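Local coordinates for protein alpha-fucosidase (Bifidobacterium bifidum, PDB 2EAB) that probably hydrolyses alpha-1,2-linked L-fucose from glycans, this chain being the glycoside hydrolase family 95 catalytic portion of a longer protein, at residues Y146-R157 / V169-R180; P210-T218 / W401-A409. All coordinates share one frame; numbering follows the deposited sequence.

Contact 1 (Y146-R157 / V169-R180); sequences YGFNDTTVTEYR and VTFKHDGVTYTR
Thr170 faces Arg157 as an antiparallel hydrogen-bonded pair, each backbone N reaching the other's O at 2.9 Å, and Thr170 O also lies over one face of the Tyr156 ring. A water bridges Thr170 OG1 and Glu155 O, donating to the latter. Next comes Phe171, whose CG, set between its own backbone N and carbonyl carbon (chi1 57°), brings the ring to the 146-153 loop: Val153 CG1 touches Phe171 CD1 at 3.6 Å, and Phe148 CE2 meets the ring at its edge. Lys172 pairs with Thr154 through two backbone bonds. Two residues separate Thr154 from Arg157, but only one separates Thr170 from Lys172: a beta bulge at Glu155–Tyr156. A second water links Lys172 NZ to Glu155 OE1. His173 stacks face to face on Phe148, centroids 4.1 Å apart and planes at 26°, while His173 NE2 donates to Asp150 O at 2.7 Å in the carbonyl plane, a bond bent to 133° at the hydrogen. After the type I' turn from His173 to Val176, Tyr178 receives the edge of Phe148 on one face, Phe148 CZ 3.7 Å from Tyr178 CE2, and Tyr146 completes the aromatic cluster. Arg180 lays NH1 3.3 Å from Tyr146 CE1, its NE held in a salt bridge with Glu70. The strands belong to the large antiparallel sheet, the 146-153 loop lying against them: 156-161 runs between 19-22 and 166-173, and 176-185 is flanked by 190-197.

Contact 2 (P210-T218 / W401-A409); sequences PTNTNYSKT and WSVTAGDNA
Asp407 grips Ser216 from a loop of the family 95 catalytic region, while Ser216 lies in the loop leading into strand 217-225 of the N-terminal beta-sandwich; the sandwich side carries an Asx turn, Asn212 OD1 accepting from Asn214 N. Two hydrogen bonds make the polar half. Ser216 N gives to Asp407 OD1 at 2.9 Å, on the syn side but 24° out of the carboxylate plane, and Asp407 OD2 takes the Ser216 OG hydrogen bond, 2.6 Å, on its syn lone pair. Both oxygens are thus engaged by one residue, which holds the carboxylate against turning. A water closes the polar end, donating to Ser216 O and, at 2.8 Å, to Asp407 OD1. With an alanine in place of Asp407, the Ser216 N-H and hydroxyl would probably lose their acceptors, and the water its mate on this side. Other polar bonds do not cross the contact: Lys217 NZ, over one face of the Tyr215 ring, braces 210-218 by donating to Asn212 O and Tyr215 O, and Tyr215 OH is hydrogen-bonded to Trp139 O. Van der Waals contacts make the other half. Ala405 CB fits between Asn212, touching CG at 3.5 Å, and the edge of the Tyr215 ring, where Tyr215 CD2 lies 3.7 Å from that methyl, in plane.

Both contacts reach the same nine-stranded antiparallel sheet but near opposite ends of its strand order: contact 1 holds strands 156-161, 166-173 and 176-185, whereas 210-218 leads into the outermost strand 217-225. Their centres are about 32 Å apart and their nearest atoms about 13 Å. Contact 1, about 38 Å from the chain centre, joins a hairpin and the loop before it through strand pairing, an aromatic cluster and a water-laced side; 5 of its 16 touching residues are buried and 4 exposed. Contact 2, about 24 Å from that centre, has 5 of 9 buried and 1 exposed. It covers far less surface, yet links segments whose nearest ends are 183 positions apart, in different family regions, relying on one carboxylate and a small methyl.

Contact 1 (Y146-R157 / V169-R180)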
loop_
_atom_site.group_PDB
_atom_site.type_symbol
_atom_site.label_atom_id
_atom_site.label_comp_id
_atom_site.label_asym_id
_atom_site.label_seq_id
_atom_site.Cartn_x
_atom_site.Cartn_y
_atom_site.Cartn_z
ATOM N N TYR A 146 1.128 -19.645 -31.061
ATOM C CA TYR A 146 2.174 -20.073 -31.984
ATOM C C TYR A 146 1.772 -21.311 -32.785
ATOM O O TYR A 146 2.406 -21.637 -33.793
ATOM C CB TYR A 146 3.474 -20.333 -31.215
ATOM C CG TYR A 146 4.224 -19.081 -30.790
ATOM C CD1 TYR A 146 3.654 -18.158 -29.905
ATOM C CD2 TYR A 146 5.511 -18.827 -31.260
ATOM C CE1 TYR A 146 4.344 -17.012 -29.513
ATOM C CE2 TYR A 146 6.213 -17.688 -30.873
ATOM C CZ TYR A 146 5.624 -16.783 -29.997
ATOM O OH TYR A 146 6.323 -15.657 -29.616
ATOM N N GLY A 147 0.728 -22.000 -32.325
ATOM C CA GLY A 147 0.181 -23.165 -33.019
ATOM C C GLY A 147 1.145 -24.325 -33.199
ATOM O O GLY A 147 1.136 -24.982 -34.244
ATOM N N PHE A 148 1.978 -24.574 -32.189
ATOM C CA PHE A 148 2.879 -25.725 -32.205
ATOM C C PHE A 148 2.084 -27.019 -32.069
ATOM O O PHE A 148 1.107 -27.081 -31.321
ATOM C CB PHE A 148 3.918 -25.646 -31.078
ATOM C CG PHE A 148 4.877 -24.485 -31.190
ATOM C CD1 PHE A 148 5.514 -24.184 -32.392
ATOM C CD2 PHE A 148 5.169 -23.713 -30.069
ATOM C CE1 PHE A 148 6.408 -23.116 -32.481
ATOM C CE2 PHE A 148 6.062 -22.646 -30.147
ATOM C CZ PHE A 148 6.682 -22.346 -31.354
ATOM N N ASN A 149 2.510 -28.049 -32.796
ATOM C CA ASN A 149 1.870 -29.362 -32.726
ATOM C C ASN A 149 2.268 -30.119 -31.460
ATOM O O ASN A 149 1.460 -30.852 -30.884
ATOM C CB ASN A 149 2.208 -30.190 -33.969
ATOM C CG ASN A 149 1.816 -29.495 -35.263
ATOM O OD1 ASN A 149 0.650 -29.151 -35.473
ATOM N ND2 ASN A 149 2.791 -29.293 -36.144
ATOM N N ASP A 150 3.518 -29.933 -31.040
ATOM C CA ASP A 150 4.054 -30.563 -29.837
ATOM C C ASP A 150 4.669 -29.505 -28.924
ATOM O O ASP A 150 5.426 -28.648 -29.385
ATOM C CB ASP A 150 5.108 -31.614 -30.202
ATOM C CG ASP A 150 4.560 -32.707 -31.107
ATOM O OD1 ASP A 150 3.498 -33.284 -30.783
ATOM O OD2 ASP A 150 5.197 -32.994 -32.143
ATOM N N THR A 151 4.343 -29.580 -27.635
ATOM C CA THR A 151 4.776 -28.592 -26.642
ATOM C C THR A 151 6.196 -28.860 -26.126
ATOM O O THR A 151 6.735 -28.082 -25.331
ATOM C CB THR A 151 3.809 -28.551 -25.431
ATOM O OG1 THR A 151 2.548 -29.133 -25.785
ATOM C CG2 THR A 151 3.590 -27.123 -24.966
ATOM N N THR A 152 6.796 -29.958 -26.586
ATOM C CA THR A 152 8.107 -30.399 -26.107
ATOM C C THR A 152 9.200 -29.390 -26.437
ATOM O O THR A 152 9.381 -29.002 -27.593
ATOM C CB THR A 152 8.479 -31.791 -26.668
ATOM O OG1 THR A 152 7.399 -32.702 -26.434
ATOM C CG2 THR A 152 9.741 -32.332 -25.994
ATOM N N VAL A 153 9.914 -28.961 -25.398
ATOM C CA VAL A 153 10.990 -27.985 -25.539
ATOM C C VAL A 153 12.196 -28.335 -24.668
ATOM O O VAL A 153 12.115 -29.183 -23.777
ATOM C CB VAL A 153 10.524 -26.537 -25.193
ATOM C CG1 VAL A 153 9.503 -26.030 -26.205
ATOM C CG2 VAL A 153 9.977 -26.453 -23.767
ATOM N N THR A 154 13.316 -27.678 -24.954
ATOM C CA THR A 154 14.485 -27.693 -24.082
ATOM C C THR A 154 14.942 -26.255 -23.861
ATOM O O THR A 154 14.451 -25.333 -24.522
ATOM C CB THR A 154 15.655 -28.512 -24.678
ATOM O OG1 THR A 154 16.003 -27.987 -25.963
ATOM C CG2 THR A 154 15.295 -29.991 -24.797
ATOM N N GLU A 155 15.875 -26.073 -22.929
ATOM C CA GLU A 155 16.459 -24.761 -22.621
ATOM C C GLU A 155 15.402 -23.709 -22.275
ATOM O O GLU A 155 15.557 -22.522 -22.589
ATOM C CB GLU A 155 17.370 -24.291 -23.763
ATOM C CG GLU A 155 18.579 -25.201 -23.964
ATOM C CD GLU A 155 19.336 -24.948 -25.255
ATOM O OE1 GLU A 155 19.268 -23.827 -25.801
ATOM O OE2 GLU A 155 20.015 -25.885 -25.724
ATOM N N TYR A 156 14.328 -24.160 -21.630
ATOM C CA TYR A 156 13.253 -23.264 -21.225
ATOM C C TYR A 156 13.624 -22.455 -19.996
ATOM O O TYR A 156 14.088 -23.004 -19.002
ATOM C CB TYR A 156 11.946 -24.021 -20.952
ATOM C CG TYR A 156 10.821 -23.073 -20.601
ATOM C CD1 TYR A 156 9.880 -22.696 -21.551
ATOM C CD2 TYR A 156 10.725 -22.516 -19.323
ATOM C CE1 TYR A 156 8.861 -21.802 -21.234
ATOM C CE2 TYR A 156 9.719 -21.620 -19.000
ATOM C CZ TYR A 156 8.792 -21.269 -19.953
ATOM O OH TYR A 156 7.800 -20.379 -19.602
ATOM N N ARG A 157 13.398 -21.148 -20.074
ATOM C CA ARG A 157 13.418 -20.302 -18.891
ATOM C C ARG A 157 12.414 -19.164 -19.039
ATOM O O ARG A 157 12.265 -18.595 -20.117
ATOM C CB ARG A 157 14.821 -19.744 -18.630
ATOM C CG ARG A 157 14.984 -19.127 -17.244
ATOM C CD ARG A 157 16.336 -18.454 -17.066
ATOM N NE ARG A 157 16.497 -17.296 -17.942
ATOM C CZ ARG A 157 17.391 -17.209 -18.924
ATOM N NH1 ARG A 157 18.229 -18.210 -19.165
ATOM N NH2 ARG A 157 17.454 -16.110 -19.663
ATOM N N VAL A 169 10.889 -14.657 -21.681
ATOM C CA VAL A 169 10.656 -16.085 -21.912
ATOM C C VAL A 169 11.590 -16.547 -23.024
ATOM O O VAL A 169 11.784 -15.839 -24.011
ATOM C CB VAL A 169 9.185 -16.406 -22.321
ATOM C CG1 VAL A 169 8.970 -17.916 -22.450
ATOM C CG2 VAL A 169 8.176 -15.813 -21.334
ATOM N N THR A 170 12.182 -17.723 -22.841
ATOM C CA THR A 170 13.000 -18.344 -23.880
ATOM C C THR A 170 12.852 -19.861 -23.841
ATOM O O THR A 170 12.665 -20.446 -22.780
ATOM C CB THR A 170 14.495 -17.915 -23.792
ATOM O OG1 THR A 170 15.207 -18.427 -24.925
ATOM C CG2 THR A 170 15.160 -18.412 -22.504
ATOM N N PHE A 171 12.918 -20.483 -25.016
ATOM C CA PHE A 171 12.926 -21.939 -25.131
ATOM C C PHE A 171 13.358 -22.353 -26.526
ATOM O O PHE A 171 13.293 -21.559 -27.462
ATOM C CB PHE A 171 11.552 -22.544 -24.796
ATOM C CG PHE A 171 10.424 -22.010 -25.635
ATOM C CD1 PHE A 171 10.149 -22.553 -26.890
ATOM C CD2 PHE A 171 9.627 -20.968 -25.165
ATOM C CE1 PHE A 171 9.109 -22.065 -27.667
ATOM C CE2 PHE A 171 8.578 -20.473 -25.937
ATOM C CZ PHE A 171 8.318 -21.023 -27.192
ATOM N N LYS A 172 13.799 -23.601 -26.645
ATOM C CA LYS A 172 14.144 -24.187 -27.931
ATOM C C LYS A 172 13.102 -25.238 -28.301
ATOM O O LYS A 172 12.875 -26.187 -27.553
ATOM C CB LYS A 172 15.547 -24.803 -27.890
ATOM C CG LYS A 172 15.997 -25.411 -29.221
ATOM C CD LYS A 172 17.449 -25.866 -29.195
ATOM C CE LYS A 172 18.397 -24.725 -29.519
ATOM N NZ LYS A 172 19.778 -25.211 -29.787
ATOM N N HIS A 173 12.470 -25.048 -29.455
ATOM C CA HIS A 173 11.456 -25.967 -29.957
ATOM C C HIS A 173 11.828 -26.408 -31.365
ATOM O O HIS A 173 11.986 -25.573 -32.259
ATOM C CB HIS A 173 10.077 -25.296 -29.949
ATOM C CG HIS A 173 8.985 -26.142 -30.528
ATOM N ND1 HIS A 173 8.638 -26.096 -31.861
ATOM C CD2 HIS A 173 8.168 -27.057 -29.957
ATOM C CE1 HIS A 173 7.650 -26.944 -32.085
ATOM N NE2 HIS A 173 7.346 -27.540 -30.946
ATOM N N ASP A 174 11.988 -27.721 -31.542
ATOM C CA ASP A 174 12.318 -28.325 -32.838
ATOM C C ASP A 174 13.475 -27.597 -33.544
ATOM O O ASP A 174 13.400 -27.295 -34.739
ATOM C CB ASP A 174 11.064 -28.389 -33.724
ATOM C CG ASP A 174 11.237 -29.291 -34.935
ATOM O OD1 ASP A 174 11.867 -30.364 -34.810
ATOM O OD2 ASP A 174 10.733 -28.917 -36.016
ATOM N N GLY A 175 14.531 -27.305 -32.785
ATOM C CA GLY A 175 15.744 -26.692 -33.325
ATOM C C GLY A 175 15.787 -25.174 -33.338
ATOM O O GLY A 175 16.846 -24.585 -33.563
ATOM N N VAL A 176 14.643 -24.537 -33.088
ATOM C CA VAL A 176 14.529 -23.079 -33.151
ATOM C C VAL A 176 14.359 -22.488 -31.749
ATOM O O VAL A 176 13.544 -22.973 -30.960
ATOM C CB VAL A 176 13.339 -22.637 -34.052
ATOM C CG1 VAL A 176 13.290 -21.117 -34.197
ATOM C CG2 VAL A 176 13.424 -23.296 -35.426
ATOM N N THR A 177 15.146 -21.458 -31.446
ATOM C CA THR A 177 15.005 -20.720 -30.192
ATOM C C THR A 177 14.015 -19.572 -30.360
ATOM O O THR A 177 14.162 -18.729 -31.248
ATOM C CB THR A 177 16.365 -20.196 -29.677
ATOM O OG1 THR A 177 17.225 -21.306 -29.400
ATOM C CG2 THR A 177 16.191 -19.373 -28.396
ATOM N N TYR A 178 12.999 -19.560 -29.501
ATOM C CA TYR A 178 12.001 -18.498 -29.483
ATOM C C TYR A 178 12.177 -17.677 -28.220
ATOM O O TYR A 178 12.347 -18.234 -27.136
ATOM C CB TYR A 178 10.591 -19.088 -29.537
ATOM C CG TYR A 178 10.304 -19.841 -30.816
ATOM C CD1 TYR A 178 9.783 -19.184 -31.930
ATOM C CD2 TYR A 178 10.560 -21.210 -30.915
ATOM C CE1 TYR A 178 9.520 -19.869 -33.113
ATOM C CE2 TYR A 178 10.303 -21.908 -32.094
ATOM C CZ TYR A 178 9.781 -21.231 -33.183
ATOM O OH TYR A 178 9.531 -21.919 -34.348
ATOM N N THR A 179 12.165 -16.355 -28.367
ATOM C CA THR A 179 12.241 -15.475 -27.202
ATOM C C THR A 179 11.078 -14.496 -27.154
ATOM O O THR A 179 10.528 -14.103 -28.190
ATOM C CB THR A 179 13.570 -14.676 -27.116
ATOM O OG1 THR A 179 13.563 -13.599 -28.057
ATOM C CG2 THR A 179 14.781 -15.575 -27.359
ATOM N N ARG A 180 10.721 -14.109 -25.931
ATOM C CA ARG A 180 9.703 -13.103 -25.681
ATOM C C ARG A 180 10.185 -12.180 -24.582
ATOM O O ARG A 180 10.819 -12.618 -23.623
ATOM C CB ARG A 180 8.379 -13.752 -25.278
ATOM C CG ARG A 180 7.897 -14.809 -26.257
ATOM C CD ARG A 180 6.425 -15.084 -26.097
ATOM N NE ARG A 180 6.183 -16.127 -25.113
ATOM C CZ ARG A 180 5.928 -17.399 -25.410
ATOM N NH1 ARG A 180 5.872 -17.805 -26.671
ATOM N NH2 ARG A 180 5.723 -18.263 -24.438
HETATM O O HOH W 1 8.965 -15.704 -29.854
HETATM O O HOH W 2 11.458 -29.359 -29.339
HETATM O O HOH W 3 14.329 -28.749 -27.991
HETATM O O HOH W 4 16.139 -20.982 -24.775
HETATM O O HOH W 5 17.782 -21.794 -26.686
HETATM O O HOH W 6 21.178 -23.905 -27.725
#

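Contact 2 (P210-T218 / W401-A409)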
loop_
_atom_site.group_PDB
_atom_site.type_symbol
_atom_site.label_atom_id
_atom_site.label_comp_id
_atom_site.label_asym_id
_atom_site.label_seq_id
_atom_site.Cartn_x
_atom_site.Cartn_y
_atom_site.Cartn_z
ATOM N N PRO A 210 -8.901 -10.768 -26.180
ATOM C CA PRO A 210 -10.268 -10.886 -25.688
ATOM C C PRO A 210 -10.443 -10.239 -24.322
ATOM O O PRO A 210 -9.601 -10.400 -23.431
ATOM C CB PRO A 210 -10.476 -12.399 -25.580
ATOM C CG PRO A 210 -9.099 -12.951 -25.397
ATOM C CD PRO A 210 -8.236 -12.085 -26.253
ATOM N N THR A 211 -11.532 -9.502 -24.170
ATOM C CA THR A 211 -11.923 -8.987 -22.869
ATOM C C THR A 211 -12.455 -10.132 -22.011
ATOM O O THR A 211 -12.922 -11.154 -22.533
ATOM C CB THR A 211 -12.987 -7.895 -23.005
ATOM O OG1 THR A 211 -13.961 -8.319 -23.967
ATOM C CG2 THR A 211 -12.356 -6.575 -23.448
ATOM N N ASN A 212 -12.373 -9.965 -20.694
ATOM C CA ASN A 212 -12.899 -10.951 -19.772
ATOM C C ASN A 212 -14.377 -11.158 -20.075
ATOM O O ASN A 212 -15.119 -10.194 -20.245
ATOM C CB ASN A 212 -12.695 -10.475 -18.336
ATOM C CG ASN A 212 -13.025 -11.532 -17.316
ATOM O OD1 ASN A 212 -14.166 -11.998 -17.238
ATOM N ND2 ASN A 212 -12.036 -11.911 -16.507
ATOM N N THR A 213 -14.795 -12.415 -20.151
ATOM C CA THR A 213 -16.134 -12.751 -20.622
ATOM C C THR A 213 -17.206 -12.680 -19.532
ATOM O O THR A 213 -18.354 -13.065 -19.777
ATOM C CB THR A 213 -16.141 -14.159 -21.259
ATOM O OG1 THR A 213 -15.718 -15.125 -20.288
ATOM C CG2 THR A 213 -15.191 -14.216 -22.452
ATOM N N ASN A 214 -16.848 -12.191 -18.344
ATOM C CA ASN A 214 -17.749 -12.260 -17.190
ATOM C C ASN A 214 -18.401 -10.949 -16.755
ATOM O O ASN A 214 -19.337 -10.960 -15.954
ATOM C CB ASN A 214 -17.045 -12.933 -16.014
ATOM C CG ASN A 214 -16.518 -14.309 -16.374
ATOM O OD1 ASN A 214 -15.303 -14.517 -16.466
ATOM N ND2 ASN A 214 -17.422 -15.242 -16.615
ATOM N N TYR A 215 -17.903 -9.827 -17.261
ATOM C CA TYR A 215 -18.572 -8.556 -17.041
ATOM C C TYR A 215 -19.483 -8.197 -18.206
ATOM O O TYR A 215 -19.205 -8.547 -19.355
ATOM C CB TYR A 215 -17.590 -7.430 -16.712
ATOM C CG TYR A 215 -16.491 -7.092 -17.702
ATOM C CD1 TYR A 215 -16.721 -6.247 -18.784
ATOM C CD2 TYR A 215 -15.182 -7.532 -17.485
ATOM C CE1 TYR A 215 -15.682 -5.884 -19.650
ATOM C CE2 TYR A 215 -14.141 -7.176 -18.339
ATOM C CZ TYR A 215 -14.395 -6.355 -19.419
ATOM O OH TYR A 215 -13.374 -5.991 -20.267
ATOM N N SER A 216 -20.582 -7.507 -17.907
ATOM C CA SER A 216 -21.513 -7.124 -18.966
ATOM C C SER A 216 -20.943 -5.995 -19.816
ATOM O O SER A 216 -20.139 -5.175 -19.345
ATOM C CB SER A 216 -22.892 -6.758 -18.412
ATOM O OG SER A 216 -22.852 -5.559 -17.659
ATOM N N LYS A 217 -21.359 -5.970 -21.077
ATOM C CA LYS A 217 -20.804 -5.063 -22.068
ATOM C C LYS A 217 -21.907 -4.532 -22.952
ATOM O O LYS A 217 -22.928 -5.196 -23.164
ATOM C CB LYS A 217 -19.788 -5.793 -22.949
ATOM C CG LYS A 217 -18.663 -6.475 -22.191
ATOM C CD LYS A 217 -17.880 -7.409 -23.099
ATOM C CE LYS A 217 -16.811 -8.180 -22.338
ATOM N NZ LYS A 217 -17.365 -9.130 -21.342
ATOM N N THR A 218 -21.695 -3.330 -23.467
ATOM C CA THR A 218 -22.571 -2.767 -24.480
ATOM C C THR A 218 -21.739 -2.355 -25.684
ATOM O O THR A 218 -20.724 -1.666 -25.538
ATOM C CB THR A 218 -23.363 -1.549 -23.953
ATOM O OG1 THR A 218 -22.478 -0.458 -23.726
ATOM C CG2 THR A 218 -24.057 -1.874 -22.655
ATOM N N TRP A 401 -3.083 -5.770 -10.692
ATOM C CA TRP A 401 -3.077 -7.068 -11.380
ATOM C C TRP A 401 -4.211 -7.967 -10.917
ATOM O O TRP A 401 -4.325 -8.252 -9.733
ATOM C CB TRP A 401 -1.722 -7.771 -11.189
ATOM C CG TRP A 401 -0.582 -6.948 -11.709
ATOM C CD1 TRP A 401 -0.201 -6.829 -13.011
ATOM C CD2 TRP A 401 0.299 -6.106 -10.952
ATOM N NE1 TRP A 401 0.874 -5.976 -13.118
ATOM C CE2 TRP A 401 1.195 -5.509 -11.871
ATOM C CE3 TRP A 401 0.416 -5.793 -9.590
ATOM C CZ2 TRP A 401 2.208 -4.631 -11.470
ATOM C CZ3 TRP A 401 1.419 -4.917 -9.195
ATOM C CH2 TRP A 401 2.299 -4.342 -10.134
ATOM N N SER A 402 -5.038 -8.428 -11.853
ATOM C CA SER A 402 -6.145 -9.326 -11.524
ATOM C C SER A 402 -6.524 -10.160 -12.734
ATOM O O SER A 402 -6.287 -9.756 -13.866
ATOM C CB SER A 402 -7.362 -8.544 -11.052
ATOM O OG SER A 402 -7.923 -7.831 -12.135
ATOM N N VAL A 403 -7.131 -11.310 -12.463
ATOM C CA VAL A 403 -7.641 -12.195 -13.506
ATOM C C VAL A 403 -9.166 -12.336 -13.441
ATOM O O VAL A 403 -9.799 -12.707 -14.427
ATOM C CB VAL A 403 -6.964 -13.596 -13.443
ATOM C CG1 VAL A 403 -7.474 -14.411 -12.265
ATOM C CG2 VAL A 403 -7.148 -14.356 -14.754
ATOM N N THR A 404 -9.737 -12.034 -12.283
ATOM C CA THR A 404 -11.170 -12.185 -12.051
ATOM C C THR A 404 -11.925 -10.917 -12.440
ATOM O O THR A 404 -11.384 -9.809 -12.353
ATOM C CB THR A 404 -11.441 -12.512 -10.578
ATOM O OG1 THR A 404 -10.803 -11.528 -9.757
ATOM C CG2 THR A 404 -10.888 -13.889 -10.219
ATOM N N ALA A 405 -13.172 -11.081 -12.878
ATOM C CA ALA A 405 -14.031 -9.939 -13.191
ATOM C C ALA A 405 -15.496 -10.295 -13.039
ATOM O O ALA A 405 -15.902 -11.429 -13.290
ATOM C CB ALA A 405 -13.765 -9.427 -14.605
ATOM N N GLY A 406 -16.282 -9.308 -12.628
ATOM C CA GLY A 406 -17.737 -9.393 -12.639
ATOM C C GLY A 406 -18.263 -7.993 -12.398
ATOM O O GLY A 406 -17.486 -7.086 -12.079
ATOM N N ASP A 407 -19.571 -7.799 -12.532
ATOM C CA ASP A 407 -20.132 -6.447 -12.466
ATOM C C ASP A 407 -20.198 -5.864 -11.060
ATOM O O ASP A 407 -19.954 -4.671 -10.872
ATOM C CB ASP A 407 -21.548 -6.416 -13.052
ATOM C CG ASP A 407 -21.572 -6.310 -14.562
ATOM O OD1 ASP A 407 -20.512 -6.423 -15.222
ATOM O OD2 ASP A 407 -22.695 -6.140 -15.091
ATOM N N ASN A 408 -20.557 -6.685 -10.081
ATOM C CA ASN A 408 -20.965 -6.171 -8.778
ATOM C C ASN A 408 -19.943 -6.408 -7.676
ATOM O O ASN A 408 -19.145 -7.352 -7.743
ATOM C CB ASN A 408 -22.306 -6.788 -8.363
ATOM C CG ASN A 408 -23.477 -6.322 -9.225
ATOM O OD1 ASN A 408 -23.345 -5.451 -10.076
ATOM N ND2 ASN A 408 -24.651 -6.882 -8.961
ATOM N N ALA A 409 -19.998 -5.557 -6.652
ATOM C CA ALA A 409 -19.192 -5.733 -5.454
ATOM C C ALA A 409 -19.469 -7.077 -4.797
ATOM O O ALA A 409 -20.567 -7.642 -4.936
ATOM C CB ALA A 409 -19.469 -4.617 -4.476
HETATM O O HOH W 7 -20.063 -4.046 -16.725
#